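Local structure of aspartate-semialdehyde dehydrogenase (Cryptococcus neoformans var. neoformans JEC21, 5CEF) at residues V253-T258 with D343-G348; D307-R312 with K337-I342. The protein catalyses the NADPH-dependent reductive dephosphorylation of 4-phospho-L-aspartate to L-aspartate semialdehyde, the second step towards methionine, threonine and isoleucine. One frame throughout, in Å; residues are numbered along the deposited sequence.

Contact 1 of 2, residues V253-T258 with D343-G348; sequences VIDGHT and DNVRLG. With EDO (1,2-ethanediol), chain E.
N344 reaches across to both G256 and H257. Its carboxamide oxygen takes the one hydrogen bond between V253-T258 and D343-G348: G256 N donates to N344 OD1 over 2.9 Å, in a somewhat bent bond with the donor tilted 28° from the carbonyl plane. The rest of the side chain lies over one face of the H257 imidazole. N344 CB stands 4.3 Å from the ring centroid in a CH-pi contact, CG sits above the ring near its rim, and the amide and ring planes are turned 36° apart. N344 ND2 comes within 3.5 Å of H257 NE2, but the angle is too poor for a hydrogen bond. A chi1 of 63° puts N344 CG between its own backbone N and carbonyl carbon and turns the amide toward G256 and the ring. At the outer edge of the contact, the V345 CG2 methyl packs against the D255 carboxylate, whose OD1 is hydrogen-bonded to S189.

The next shell positions these groups. H257 ND1 bonds to the backbone N of A187, a bond that would restrain the rotation of the imidazole. On the other segment, D343 OD1 receives R346 N at 3.2 Å, from above the carboxylate plane, in an Asx motif; the backbone bond from L347 N to D343 O closes the same turn. An ethanediol, probably from the crystallisation liquor, is weakly bonded through O2 to H257 O. C158 touches both H257 and N344. H257 is the predicted proton acceptor, C158 the predicted acyl-thioester nucleophile, and N344 a probable NADP(+) ligand, so the cluster matches the Cys-His active site of aspartate-semialdehyde dehydrogenases.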
loop_
_atom_site.group_PDB
_atom_site.type_symbol
_atom_site.label_atom_id
_atom_site.label_comp_id
_atom_site.label_asym_id
_atom_site.label_seq_id
_atom_site.Cartn_x
_atom_site.Cartn_y
_atom_site.Cartn_z
ATOM N N VAL A 253 -4.538 -5.828 0.805
ATOM C CA VAL A 253 -4.584 -6.429 -0.513
ATOM C C VAL A 253 -6.020 -6.335 -0.998
ATOM O O VAL A 253 -6.972 -6.540 -0.233
ATOM C CB VAL A 253 -4.175 -7.890 -0.396
ATOM C CG1 VAL A 253 -4.313 -8.590 -1.731
ATOM C CG2 VAL A 253 -2.749 -7.998 0.144
ATOM N N ILE A 254 -6.206 -6.009 -2.247
ATOM C CA ILE A 254 -7.532 -5.798 -2.774
ATOM C C ILE A 254 -8.309 -7.088 -2.954
ATOM O O ILE A 254 -9.433 -7.209 -2.423
ATOM C CB ILE A 254 -7.457 -5.080 -4.116
ATOM C CG1 ILE A 254 -7.128 -3.646 -3.862
ATOM C CG2 ILE A 254 -8.770 -5.113 -4.866
ATOM C CD1 ILE A 254 -6.522 -2.959 -5.076
ATOM N N ASP A 255 -7.711 -8.066 -3.651
ATOM C CA ASP A 255 -8.384 -9.331 -3.932
ATOM C C ASP A 255 -7.506 -10.505 -3.611
ATOM O O ASP A 255 -6.307 -10.442 -3.837
ATOM C CB ASP A 255 -8.701 -9.430 -5.392
ATOM C CG ASP A 255 -9.712 -8.408 -5.846
ATOM O OD1 ASP A 255 -10.727 -8.193 -5.135
ATOM O OD2 ASP A 255 -9.568 -7.891 -6.977
ATOM N N GLY A 256 -8.098 -11.590 -3.120
ATOM C CA GLY A 256 -7.341 -12.812 -2.859
ATOM C C GLY A 256 -7.163 -13.108 -1.375
ATOM O O GLY A 256 -6.458 -12.389 -0.697
ATOM N N HIS A 257 -7.795 -14.180 -0.888
ATOM C CA HIS A 257 -7.618 -14.598 0.502
ATOM C C HIS A 257 -6.605 -15.700 0.546
ATOM O O HIS A 257 -6.815 -16.745 -0.043
ATOM C CB HIS A 257 -8.940 -15.081 1.147
ATOM C CG HIS A 257 -10.006 -14.036 1.206
ATOM N ND1 HIS A 257 -9.715 -12.700 1.249
ATOM C CD2 HIS A 257 -11.355 -14.121 1.249
ATOM C CE1 HIS A 257 -10.827 -11.999 1.308
ATOM N NE2 HIS A 257 -11.840 -12.836 1.307
ATOM N N THR A 258 -5.565 -15.502 1.325
ATOM C CA THR A 258 -4.498 -16.477 1.452
ATOM C C THR A 258 -4.620 -17.211 2.777
ATOM O O THR A 258 -4.995 -16.613 3.774
ATOM C CB THR A 258 -3.164 -15.751 1.394
ATOM O OG1 THR A 258 -3.082 -15.031 0.148
ATOM C CG2 THR A 258 -2.034 -16.710 1.519
ATOM N N ASP A 343 -9.623 -16.915 -5.021
ATOM C CA ASP A 343 -10.027 -15.753 -5.779
ATOM C C ASP A 343 -11.446 -15.430 -5.356
ATOM O O ASP A 343 -12.399 -15.902 -5.941
ATOM C CB ASP A 343 -9.961 -16.099 -7.272
ATOM C CG ASP A 343 -10.157 -14.916 -8.177
ATOM O OD1 ASP A 343 -10.719 -13.872 -7.772
ATOM O OD2 ASP A 343 -9.687 -15.014 -9.322
ATOM N N ASN A 344 -11.584 -14.572 -4.355
ATOM C CA ASN A 344 -12.899 -14.226 -3.852
ATOM C C ASN A 344 -13.749 -13.337 -4.744
ATOM O O ASN A 344 -14.948 -13.134 -4.470
ATOM C CB ASN A 344 -12.764 -13.610 -2.483
ATOM C CG ASN A 344 -11.981 -12.306 -2.509
ATOM O OD1 ASN A 344 -10.945 -12.176 -3.159
ATOM N ND2 ASN A 344 -12.466 -11.342 -1.772
ATOM N N VAL A 345 -13.150 -12.815 -5.811
ATOM C CA VAL A 345 -13.919 -12.087 -6.800
ATOM C C VAL A 345 -14.615 -13.088 -7.704
ATOM O O VAL A 345 -15.832 -13.028 -7.881
ATOM C CB VAL A 345 -13.028 -11.100 -7.633
ATOM C CG1 VAL A 345 -13.788 -10.545 -8.843
ATOM C CG2 VAL A 345 -12.539 -9.952 -6.750
ATOM N N ARG A 346 -13.843 -13.992 -8.295
ATOM C CA ARG A 346 -14.447 -15.011 -9.124
ATOM C C ARG A 346 -15.376 -15.934 -8.292
ATOM O O ARG A 346 -16.510 -16.214 -8.717
ATOM C CB ARG A 346 -13.392 -15.789 -9.921
ATOM C CG ARG A 346 -13.230 -15.343 -11.392
ATOM C CD ARG A 346 -13.471 -16.523 -12.334
ATOM N NE ARG A 346 -12.400 -16.712 -13.306
ATOM C CZ ARG A 346 -11.298 -17.428 -13.131
ATOM N NH1 ARG A 346 -11.046 -18.049 -11.982
ATOM N NH2 ARG A 346 -10.439 -17.528 -14.133
ATOM N N LEU A 347 -14.910 -16.416 -7.130
ATOM C CA LEU A 347 -15.715 -17.352 -6.336
ATOM C C LEU A 347 -16.224 -16.678 -5.078
ATOM O O LEU A 347 -15.916 -17.077 -3.963
ATOM C CB LEU A 347 -14.936 -18.626 -6.049
ATOM C CG LEU A 347 -15.701 -19.757 -5.382
ATOM C CD1 LEU A 347 -17.037 -20.015 -6.057
ATOM C CD2 LEU A 347 -14.852 -21.026 -5.348
ATOM N N GLY A 348 -16.988 -15.612 -5.301
ATOM C CA GLY A 348 -17.585 -14.849 -4.233
ATOM C C GLY A 348 -18.942 -15.393 -3.801
ATOM O O GLY A 348 -19.362 -16.466 -4.242
HETATM C C1 EDO E . -8.934 -18.666 2.653
HETATM O O1 EDO E . -8.776 -17.692 3.695
HETATM C C2 EDO E . -7.547 -18.967 2.080
HETATM O O2 EDO E . -7.490 -19.651 0.818
#

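Contact 2 of 2, residues D307-R312 with K337-I342; sequences DRPQPR and KFVCLI
P309 packs on V339 and L341 and P311 on L341, joining the loop D307-R312 to one face of the mixed sheet of the dimerisation domain, in which K337-I342 belongs to an inner strand. The contact across the segments is apolar. P309 CB and CG both lie 3.9 Å from L341 CB, while P309 CG also meets V339 CG1 at 4.2 Å, so one ring spans two alternate residues of the strand. L341 CG is anti to the backbone N (chi1 172°), which directs the two methyls beyond it to the second proline, where CD1 of L341 is 3.9 Å from P311 CB. A cis peptide bond precedes P309.

No hydrogen bond links the two segments; the polar groups act within the loop and between subunits. R308 forms a salt bridge with D314, which also accepts from the backbone N of Q310. N204 of a neighbouring subunit bonds to Q310 OE1 and to the backbone N of R312, and K337 NZ pairs with E217 of that same subunit. Within the loop, Q310 NE2 donates to D307 O at 2.8 Å, nearly straight at 170°, with the acceptor close to the plane of the amide.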
loop_
_atom_site.group_PDB
_atom_site.type_symbol
_atom_site.label_atom_id
_atom_site.label_comp_id
_atom_site.label_asym_id
_atom_site.label_seq_id
_atom_site.Cartn_x
_atom_site.Cartn_y
_atom_site.Cartn_z
ATOM N N ASP A 307 7.489 -20.004 -4.248
ATOM C CA ASP A 307 6.930 -18.755 -3.708
ATOM C C ASP A 307 5.503 -18.446 -4.161
ATOM O O ASP A 307 5.122 -17.298 -4.294
ATOM C CB ASP A 307 7.872 -17.553 -4.028
ATOM C CG ASP A 307 7.975 -17.214 -5.531
ATOM O OD1 ASP A 307 7.617 -18.047 -6.399
ATOM O OD2 ASP A 307 8.404 -16.084 -5.835
ATOM N N ARG A 308 4.727 -19.479 -4.444
ATOM C CA ARG A 308 3.368 -19.311 -4.988
ATOM C C ARG A 308 2.421 -20.246 -4.238
ATOM O O ARG A 308 2.867 -21.281 -3.736
ATOM C CB ARG A 308 3.359 -19.626 -6.485
ATOM C CG ARG A 308 4.288 -18.774 -7.329
ATOM C CD ARG A 308 3.820 -17.336 -7.397
ATOM N NE ARG A 308 2.774 -17.151 -8.402
ATOM C CZ ARG A 308 3.013 -16.939 -9.695
ATOM N NH1 ARG A 308 4.261 -16.875 -10.142
ATOM N NH2 ARG A 308 2.003 -16.802 -10.559
ATOM N N PRO A 309 1.126 -19.907 -4.172
ATOM C CA PRO A 309 0.438 -18.816 -4.836
ATOM C C PRO A 309 0.650 -17.480 -4.195
ATOM O O PRO A 309 0.993 -17.433 -3.029
ATOM C CB PRO A 309 -1.020 -19.211 -4.709
ATOM C CG PRO A 309 -1.064 -19.979 -3.461
ATOM C CD PRO A 309 0.180 -20.802 -3.520
ATOM N N GLN A 310 0.413 -16.427 -4.978
ATOM C CA GLN A 310 0.390 -15.057 -4.496
ATOM C C GLN A 310 -0.885 -14.430 -4.994
ATOM O O GLN A 310 -1.201 -14.552 -6.174
ATOM C CB GLN A 310 1.554 -14.266 -5.067
ATOM C CG GLN A 310 2.887 -14.676 -4.514
ATOM C CD GLN A 310 4.036 -13.965 -5.185
ATOM O OE1 GLN A 310 3.900 -12.848 -5.666
ATOM N NE2 GLN A 310 5.161 -14.612 -5.228
ATOM N N PRO A 311 -1.643 -13.745 -4.123
ATOM C CA PRO A 311 -2.996 -13.253 -4.507
ATOM C C PRO A 311 -3.007 -12.316 -5.709
ATOM O O PRO A 311 -3.908 -12.382 -6.521
ATOM C CB PRO A 311 -3.471 -12.529 -3.260
ATOM C CG PRO A 311 -2.250 -12.301 -2.445
ATOM C CD PRO A 311 -1.357 -13.469 -2.719
ATOM N N ARG A 312 -1.995 -11.482 -5.848
ATOM C CA ARG A 312 -1.946 -10.540 -6.975
ATOM C C ARG A 312 -1.535 -11.207 -8.265
ATOM O O ARG A 312 -1.965 -10.798 -9.310
ATOM C CB ARG A 312 -0.983 -9.373 -6.714
ATOM C CG ARG A 312 -1.178 -8.275 -7.737
ATOM C CD ARG A 312 -0.412 -6.980 -7.471
ATOM N NE ARG A 312 1.042 -7.078 -7.589
ATOM C CZ ARG A 312 1.695 -7.255 -8.723
ATOM N NH1 ARG A 312 1.024 -7.354 -9.882
ATOM N NH2 ARG A 312 3.022 -7.325 -8.720
ATOM N N LYS A 337 1.802 -29.353 5.610
ATOM C CA LYS A 337 1.368 -27.947 5.579
ATOM C C LYS A 337 1.476 -27.338 4.201
ATOM O O LYS A 337 2.200 -27.826 3.335
ATOM C CB LYS A 337 2.106 -27.078 6.626
ATOM C CG LYS A 337 3.610 -27.019 6.472
ATOM C CD LYS A 337 4.250 -26.242 7.622
ATOM C CE LYS A 337 5.783 -26.331 7.545
ATOM N NZ LYS A 337 6.540 -25.723 8.659
ATOM N N PHE A 338 0.735 -26.265 3.998
ATOM C CA PHE A 338 0.669 -25.656 2.676
ATOM C C PHE A 338 0.078 -24.270 2.733
ATOM O O PHE A 338 -0.368 -23.806 3.779
ATOM C CB PHE A 338 -0.144 -26.542 1.708
ATOM C CG PHE A 338 -1.572 -26.755 2.117
ATOM C CD1 PHE A 338 -2.545 -25.931 1.681
ATOM C CD2 PHE A 338 -1.934 -27.808 2.899
ATOM C CE1 PHE A 338 -3.868 -26.120 2.032
ATOM C CE2 PHE A 338 -3.260 -28.027 3.236
ATOM C CZ PHE A 338 -4.231 -27.160 2.817
ATOM N N VAL A 339 0.064 -23.629 1.587
ATOM C CA VAL A 339 -0.525 -22.319 1.427
ATOM C C VAL A 339 -1.630 -22.423 0.370
ATOM O O VAL A 339 -1.403 -23.017 -0.665
ATOM C CB VAL A 339 0.526 -21.318 0.931
ATOM C CG1 VAL A 339 -0.122 -20.003 0.585
ATOM C CG2 VAL A 339 1.580 -21.123 1.997
ATOM N N CYS A 340 -2.781 -21.817 0.628
ATOM C CA CYS A 340 -3.885 -21.829 -0.319
ATOM C C CYS A 340 -4.343 -20.415 -0.629
ATOM O O CYS A 340 -4.110 -19.497 0.148
ATOM C CB CYS A 340 -5.068 -22.653 0.238
ATOM S SG CYS A 340 -5.784 -22.133 1.815
ATOM N N LEU A 341 -5.043 -20.282 -1.732
ATOM C CA LEU A 341 -5.535 -19.019 -2.186
ATOM C C LEU A 341 -6.893 -19.209 -2.787
ATOM O O LEU A 341 -7.089 -20.102 -3.601
ATOM C CB LEU A 341 -4.619 -18.464 -3.268
ATOM C CG LEU A 341 -5.132 -17.210 -3.986
ATOM C CD1 LEU A 341 -5.199 -16.017 -3.043
ATOM C CD2 LEU A 341 -4.204 -16.909 -5.160
ATOM N N ILE A 342 -7.818 -18.311 -2.449
ATOM C CA ILE A 342 -9.104 -18.245 -3.144
ATOM C C ILE A 342 -9.292 -16.884 -3.748
ATOM O O ILE A 342 -9.111 -15.859 -3.095
ATOM C CB ILE A 342 -10.314 -18.580 -2.256
ATOM C CG1 ILE A 342 -11.587 -18.541 -3.086
ATOM C CG2 ILE A 342 -10.441 -17.623 -1.099
ATOM C CD1 ILE A 342 -12.803 -19.023 -2.329
#

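In the fold
Centres of the two contacts lie 12 Å apart, and both reach the mixed sheet of the dimerisation domain, where strands 257-265 and 336-342 run antiparallel as neighbours. Along the chain the order is V253-T258, D307-R312, K337-I342 and D343-G348, so contact 2 falls between the halves of contact 1. The last two segments are continuous: the strand on which the proline loop packs leads straight into the turn bearing N344. H257 O and I342 N, 3.0 Å apart, probably form a hydrogen bond that joins the contacts. Both also touch the same neighbouring subunit, contact 1 through V253 and I254, which suggests that the predicted active site lies close to a subunit interface.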